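Local coordinates for putative heme binding protein (Tannerella forsythia, PDB 6EU8) that probably binds heme, as a member of the HmuY-like family of bacterial heme-binding proteins, and is seen here in its heme-free form, at residues Trp25-Leu30 with Ala63-Lys68; Ser42-Met47 with Glu54-Lys59. One frame throughout, in Å; residues are numbered along the deposited sequence. Where two conformers were deposited one is given.

Contact 1 of 2, residues Trp25-Leu30 with Ala63-Lys68; sequences WTYVNL and ADIKIK
An inner strand of the four-stranded antiparallel sheet, 24-28, meets the long connection between strands 51-56 and 71-74 here: Y27 and N29 face I65, I67 and K68 of the loop. The apolar half is a CH-pi contact. CD1 of I65 sits over the centre of the Y27 ring, 3.6 Å from the centroid and only 10° off the ring normal, so that all six ring carbons lie at similar distances from it and the two side chains cross at about a right angle. The ring is turned to offer this face because CG of Y27 stands anti to the carbonyl carbon (chi1 -57°) and the ring stands across its CB-CG bond. W69 packs against the same tyrosine edge-to-face, and A72 of strand 71-74 also touches it. Further along, CD1 of I67 lies 3.9 Å from the backbone O of Y27, a van der Waals approach between the tyrosine and N29 sites. The loop itself is tied to the neighbouring strand 35-39, where the carboxylate of E36 accepts the backbone N-H groups of K66 and I67. N29 has its amide fixed at both ends: OD1 takes the N-H of T32, while ND2 donates to the backbone O of K68 at 2.9 Å. That last bond is bent, 133° at the hydrogen, with ND2 standing above the K68 carbonyl plane and the K68 oxygen tilted out of the amide plane.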
loop_
_atom_site.group_PDB
_atom_site.type_symbol
_atom_site.label_atom_id
_atom_site.label_comp_id
_atom_site.label_asym_id
_atom_site.label_seq_id
_atom_site.Cartn_x
_atom_site.Cartn_y
_atom_site.Cartn_z
ATOM N N TRP A 25 7.295 4.280 -3.884
ATOM C CA TRP A 25 5.986 3.647 -4.020
ATOM C C TRP A 25 5.982 2.740 -5.257
ATOM O O TRP A 25 6.528 3.122 -6.283
ATOM C CB TRP A 25 4.904 4.694 -4.205
ATOM C CG TRP A 25 4.549 5.524 -3.002
ATOM C CD1 TRP A 25 5.041 6.736 -2.684
ATOM C CD2 TRP A 25 3.557 5.223 -2.014
ATOM N NE1 TRP A 25 4.463 7.208 -1.524
ATOM C CE2 TRP A 25 3.543 6.288 -1.102
ATOM C CE3 TRP A 25 2.704 4.134 -1.793
ATOM C CZ2 TRP A 25 2.664 6.324 -0.028
ATOM C CZ3 TRP A 25 1.875 4.161 -0.710
ATOM C CH2 TRP A 25 1.856 5.244 0.158
ATOM N N THR A 26 5.300 1.593 -5.189
ATOM C CA THR A 26 5.029 0.754 -6.365
ATOM C C THR A 26 3.533 0.795 -6.669
ATOM O O THR A 26 2.710 0.389 -5.826
ATOM C CB THR A 26 5.548 -0.687 -6.166
ATOM O OG1 THR A 26 6.966 -0.626 -5.961
ATOM C CG2 THR A 26 5.297 -1.549 -7.398
ATOM N N TYR A 27 3.179 1.302 -7.863
ATOM C CA TYR A 27 1.791 1.460 -8.331
ATOM C C TYR A 27 1.378 0.203 -9.114
ATOM O O TYR A 27 2.135 -0.248 -9.971
ATOM C CB TYR A 27 1.674 2.754 -9.193
ATOM C CG TYR A 27 2.112 4.008 -8.437
ATOM C CD1 TYR A 27 3.455 4.428 -8.419
ATOM C CD2 TYR A 27 1.206 4.742 -7.690
ATOM C CE1 TYR A 27 3.849 5.555 -7.694
ATOM C CE2 TYR A 27 1.601 5.866 -6.942
ATOM C CZ TYR A 27 2.928 6.267 -6.957
ATOM O OH TYR A 27 3.341 7.387 -6.222
ATOM N N VAL A 28 0.216 -0.370 -8.785
ATOM C CA VAL A 28 -0.206 -1.702 -9.290
ATOM C C VAL A 28 -1.556 -1.624 -10.017
ATOM O O VAL A 28 -2.551 -1.184 -9.450
ATOM C CB VAL A 28 -0.344 -2.745 -8.140
ATOM C CG1 VAL A 28 -0.671 -4.160 -8.664
ATOM C CG2 VAL A 28 0.914 -2.778 -7.265
ATOM N N ASN A 29 -1.563 -2.094 -11.287
ATOM C CA ASN A 29 -2.778 -2.285 -12.076
ATOM C C ASN A 29 -3.239 -3.741 -11.936
ATOM O O ASN A 29 -2.545 -4.659 -12.405
ATOM C CB ASN A 29 -2.475 -1.980 -13.552
ATOM C CG ASN A 29 -3.722 -1.926 -14.412
ATOM O OD1 ASN A 29 -4.586 -2.796 -14.327
ATOM N ND2 ASN A 29 -3.826 -0.892 -15.244
ATOM N N LEU A 30 -4.337 -3.943 -11.233
ATOM C CA LEU A 30 -4.894 -5.282 -10.981
ATOM C C LEU A 30 -5.596 -5.884 -12.199
ATOM O O LEU A 30 -5.736 -7.113 -12.279
ATOM C CB LEU A 30 -5.840 -5.239 -9.798
ATOM C CG LEU A 30 -5.228 -4.781 -8.469
ATOM C CD1 LEU A 30 -6.318 -4.487 -7.450
ATOM C CD2 LEU A 30 -4.249 -5.840 -7.955
ATOM N N ALA A 63 1.850 12.737 -12.511
ATOM C CA ALA A 63 1.850 12.718 -13.983
ATOM C C ALA A 63 2.969 11.870 -14.602
ATOM O O ALA A 63 2.848 11.432 -15.746
ATOM C CB ALA A 63 1.890 14.143 -14.534
ATOM N N ASP A 64 4.046 11.620 -13.852
ATOM C CA ASP A 64 5.104 10.689 -14.273
ATOM C C ASP A 64 4.697 9.216 -14.309
ATOM O O ASP A 64 5.461 8.389 -14.812
ATOM C CB ASP A 64 6.337 10.822 -13.372
ATOM C CG ASP A 64 6.915 12.230 -13.357
ATOM O OD1 ASP A 64 6.644 12.994 -14.290
ATOM O OD2 ASP A 64 7.657 12.572 -12.417
ATOM N N ILE A 65 3.536 8.878 -13.744
ATOM C CA ILE A 65 3.040 7.503 -13.755
ATOM C C ILE A 65 2.309 7.282 -15.078
ATOM O O ILE A 65 1.301 7.934 -15.346
ATOM C CB ILE A 65 2.064 7.196 -12.588
ATOM C CG1 ILE A 65 2.673 7.554 -11.221
ATOM C CG2 ILE A 65 1.670 5.718 -12.628
ATOM C CD1 ILE A 65 1.645 7.662 -10.113
ATOM N N LYS A 66 2.805 6.361 -15.893
ATOM C CA LYS A 66 2.216 6.137 -17.233
ATOM C C LYS A 66 1.011 5.184 -17.239
ATOM O O LYS A 66 0.047 5.406 -17.990
ATOM C CB LYS A 66 3.299 5.674 -18.213
ATOM C CG LYS A 66 4.556 6.542 -18.217
ATOM C CD LYS A 66 4.232 8.037 -18.238
ATOM C CE LYS A 66 5.457 8.898 -18.510
ATOM N NZ LYS A 66 5.135 10.349 -18.383
ATOM N N ILE A 67 1.050 4.140 -16.410
ATOM C CA ILE A 67 -0.051 3.165 -16.341
ATOM C C ILE A 67 -1.255 3.692 -15.576
ATOM O O ILE A 67 -1.100 4.555 -14.703
ATOM C CB ILE A 67 0.395 1.793 -15.746
ATOM C CG1 ILE A 67 0.926 1.899 -14.296
ATOM C CG2 ILE A 67 1.462 1.142 -16.619
ATOM C CD1 ILE A 67 1.159 0.547 -13.647
ATOM N N LYS A 68 -2.451 3.166 -15.884
ATOM C CA LYS A 68 -3.582 3.217 -14.958
ATOM C C LYS A 68 -3.235 2.308 -13.774
ATOM O O LYS A 68 -2.501 1.348 -13.947
ATOM C CB LYS A 68 -4.883 2.706 -15.602
ATOM C CG LYS A 68 -5.561 3.694 -16.546
ATOM C CD LYS A 68 -6.888 3.122 -17.034
ATOM C CE LYS A 68 -7.711 4.131 -17.822
ATOM N NZ LYS A 68 -7.290 4.159 -19.249
#

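Contact 2 of 2, residues Ser42-Met47 with Glu54-Lys59; sequences SEWHVM and ETIPAK
V46 and E54 lie side by side and point the same way, with V46 CB and E54 CB 3.9 Å apart. I56 crosses V46 at a slant, its CD1 4.1 Å from V46 CG2. W44 joins this face through its stem: its CB is 4.0 Å from CB of I56, while the indole leads away from the strand 54-56 and leaves I56 CD1 at the edge of the indole, near the ring plane. NE1 of W44 is held by D40, and R39 makes a cation-pi contact with the ring. On the reverse face H45 and T55 run alongside each other, with T55 CG2 touching both CD2 of the imidazole and, at 3.9 Å, OE1 of E43. The methyl therefore lies against a His-carboxylate pair: NE2 of H45 donates to the anti lone pair of E43 OE1 over 2.8 Å, nearly straight at 169° and in the imidazole plane. D112 bonds ND1, so both ring nitrogens are engaged and the ring's rotation is fixed. E43 gets there with CG anti to the backbone N (chi1 -179°), a course that carries CG past the carbonyl oxygen of I56. The faces belong to an antiparallel beta hairpin, strands 44-48 and 51-56, in which W44-I56 and V46-E54 are hydrogen-bonded pairs and H45-T55 is a non-hydrogen-bonded one. I56 N donates to W44 O and V46 N to E54 O, both at 2.9 Å; W44 N answers to I56 O at 3.1 Å, whereas the return bond from E54 N to V46 O is weak. Beyond the strands, water takes over: one molecule joins S42 O to K59 N, and another accepts from A58 N and donates to E43 OE2 at 2.8 Å.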
loop_
_atom_site.group_PDB
_atom_site.type_symbol
_atom_site.label_atom_id
_atom_site.label_comp_id
_atom_site.label_asym_id
_atom_site.label_seq_id
_atom_site.Cartn_x
_atom_site.Cartn_y
_atom_site.Cartn_z
ATOM N N SER A 42 6.441 13.998 -2.638
ATOM C CA SER A 42 6.225 15.092 -1.703
ATOM C C SER A 42 7.534 15.865 -1.403
ATOM O O SER A 42 8.622 15.403 -1.735
ATOM C CB SER A 42 5.582 14.556 -0.423
ATOM O OG SER A 42 6.486 13.816 0.362
ATOM N N GLU A 43 7.406 17.029 -0.766
ATOM C CA GLU A 43 8.573 17.681 -0.182
ATOM C C GLU A 43 8.978 16.847 1.066
ATOM O O GLU A 43 8.142 16.542 1.901
ATOM C CB GLU A 43 8.305 19.146 0.194
ATOM C CG GLU A 43 9.533 19.822 0.766
ATOM C CD GLU A 43 9.304 21.291 1.036
ATOM O OE1 GLU A 43 8.778 21.641 2.124
ATOM O OE2 GLU A 43 9.619 22.076 0.099
ATOM N N TRP A 44 10.246 16.444 1.140
ATOM C CA TRP A 44 10.675 15.600 2.282
ATOM C C TRP A 44 11.236 16.475 3.390
ATOM O O TRP A 44 11.856 17.516 3.123
ATOM C CB TRP A 44 11.687 14.580 1.848
ATOM C CG TRP A 44 11.182 13.474 0.930
ATOM C CD1 TRP A 44 9.926 13.339 0.381
ATOM C CD2 TRP A 44 11.964 12.410 0.394
ATOM N NE1 TRP A 44 9.885 12.221 -0.425
ATOM C CE2 TRP A 44 11.117 11.625 -0.429
ATOM C CE3 TRP A 44 13.296 12.013 0.569
ATOM C CZ2 TRP A 44 11.578 10.484 -1.122
ATOM C CZ3 TRP A 44 13.756 10.896 -0.113
ATOM C CH2 TRP A 44 12.898 10.122 -0.917
ATOM N N HIS A 45 10.997 16.052 4.629
ATOM C CA HIS A 45 11.292 16.861 5.801
ATOM C C HIS A 45 12.187 16.059 6.744
ATOM O O HIS A 45 11.815 14.939 7.172
ATOM C CB HIS A 45 10.010 17.333 6.478
ATOM C CG HIS A 45 9.229 18.319 5.641
ATOM N ND1 HIS A 45 7.877 18.490 5.760
ATOM C CD2 HIS A 45 9.647 19.209 4.709
ATOM C CE1 HIS A 45 7.472 19.417 4.901
ATOM N NE2 HIS A 45 8.528 19.861 4.243
ATOM N N VAL A 46 13.379 16.626 7.006
ATOM C CA VAL A 46 14.363 15.997 7.932
ATOM C C VAL A 46 14.012 16.443 9.337
ATOM O O VAL A 46 13.935 17.644 9.631
ATOM C CB VAL A 46 15.806 16.376 7.558
ATOM C CG1 VAL A 46 16.828 15.792 8.543
ATOM C CG2 VAL A 46 16.146 15.925 6.165
ATOM N N MET A 47 13.734 15.476 10.207
ATOM C CA MET A 47 13.414 15.737 11.611
ATOM C C MET A 47 14.700 15.507 12.396
ATOM O O MET A 47 15.357 14.481 12.221
ATOM C CB MET A 47 12.346 14.774 12.122
ATOM C CG MET A 47 11.013 14.904 11.450
ATOM S SD MET A 47 10.304 16.529 11.817
ATOM C CE MET A 47 9.316 16.632 10.351
ATOM N N GLU A 54 15.269 20.480 8.275
ATOM C CA GLU A 54 15.677 20.709 6.902
ATOM C C GLU A 54 14.621 20.234 5.921
ATOM O O GLU A 54 13.769 19.394 6.268
ATOM C CB GLU A 54 16.987 20.003 6.587
ATOM C CG GLU A 54 18.165 20.673 7.237
ATOM C CD GLU A 54 19.442 19.860 7.180
ATOM O OE1 GLU A 54 19.532 18.876 6.407
ATOM O OE2 GLU A 54 20.365 20.236 7.931
ATOM N N THR A 55 14.694 20.771 4.697
ATOM C CA THR A 55 13.828 20.313 3.600
ATOM C C THR A 55 14.641 19.698 2.468
ATOM O O THR A 55 15.816 20.049 2.245
ATOM C CB THR A 55 13.013 21.462 2.956
ATOM O OG1 THR A 55 13.912 22.418 2.383
ATOM C CG2 THR A 55 12.155 22.116 3.923
ATOM N N ILE A 56 14.021 18.782 1.732
ATOM C CA ILE A 56 14.551 18.219 0.498
ATOM C C ILE A 56 13.498 18.485 -0.578
ATOM O O ILE A 56 12.336 18.115 -0.377
ATOM C CB ILE A 56 14.843 16.707 0.632
ATOM C CG1 ILE A 56 15.916 16.426 1.724
ATOM C CG2 ILE A 56 15.298 16.127 -0.702
ATOM C CD1 ILE A 56 15.973 14.962 2.133
ATOM N N PRO A 57 13.888 19.112 -1.715
ATOM C CA PRO A 57 12.870 19.555 -2.656
ATOM C C PRO A 57 12.016 18.440 -3.231
ATOM O O PRO A 57 12.518 17.371 -3.529
ATOM C CB PRO A 57 13.680 20.194 -3.788
ATOM C CG PRO A 57 14.980 20.535 -3.223
ATOM C CD PRO A 57 15.238 19.545 -2.133
ATOM N N ALA A 58 10.743 18.721 -3.413
ATOM C CA ALA A 58 9.820 17.840 -4.121
ATOM C C ALA A 58 10.328 17.590 -5.548
ATOM O O ALA A 58 10.763 18.554 -6.216
ATOM C CB ALA A 58 8.440 18.447 -4.168
ATOM N N LYS A 59 10.296 16.336 -5.998
ATOM C CA LYS A 59 10.748 15.962 -7.348
ATOM C C LYS A 59 9.696 15.138 -8.074
ATOM O O LYS A 59 9.109 14.211 -7.510
ATOM C CB LYS A 59 12.077 15.209 -7.271
ATOM C CG LYS A 59 13.253 16.110 -6.915
ATOM C CD LYS A 59 14.436 15.343 -6.351
ATOM C CE LYS A 59 15.420 16.276 -5.650
ATOM N NZ LYS A 59 15.177 16.389 -4.183
HETATM O O HOH W 1 9.616 14.327 -4.017
HETATM O O HOH W 2 11.819 15.167 -1.794
HETATM O O HOH W 3 10.014 21.479 -2.584
#

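Overall arrangement
Contacts 1 and 2 have centres about 22 Å apart and, beyond following one another along the chain, do not touch. The order is 25-30, then 42-47, 54-59 and 63-68, so contact 2 falls within the span that contact 1 brings together. They serve different sheets. Contact 1 packs a loop against the four-stranded sheet of strands 35-39, 24-28, 71-74 and 77-80; contact 2 is a hairpin whose strand 44-48 also pairs with strand 127-136, in the large antiparallel sheet. The chain thus leaves the small sheet after strand 35-39, builds the outlying hairpin, and returns past strand 24-28 before strand 71-74, linking the two sheets within the HmuY family region.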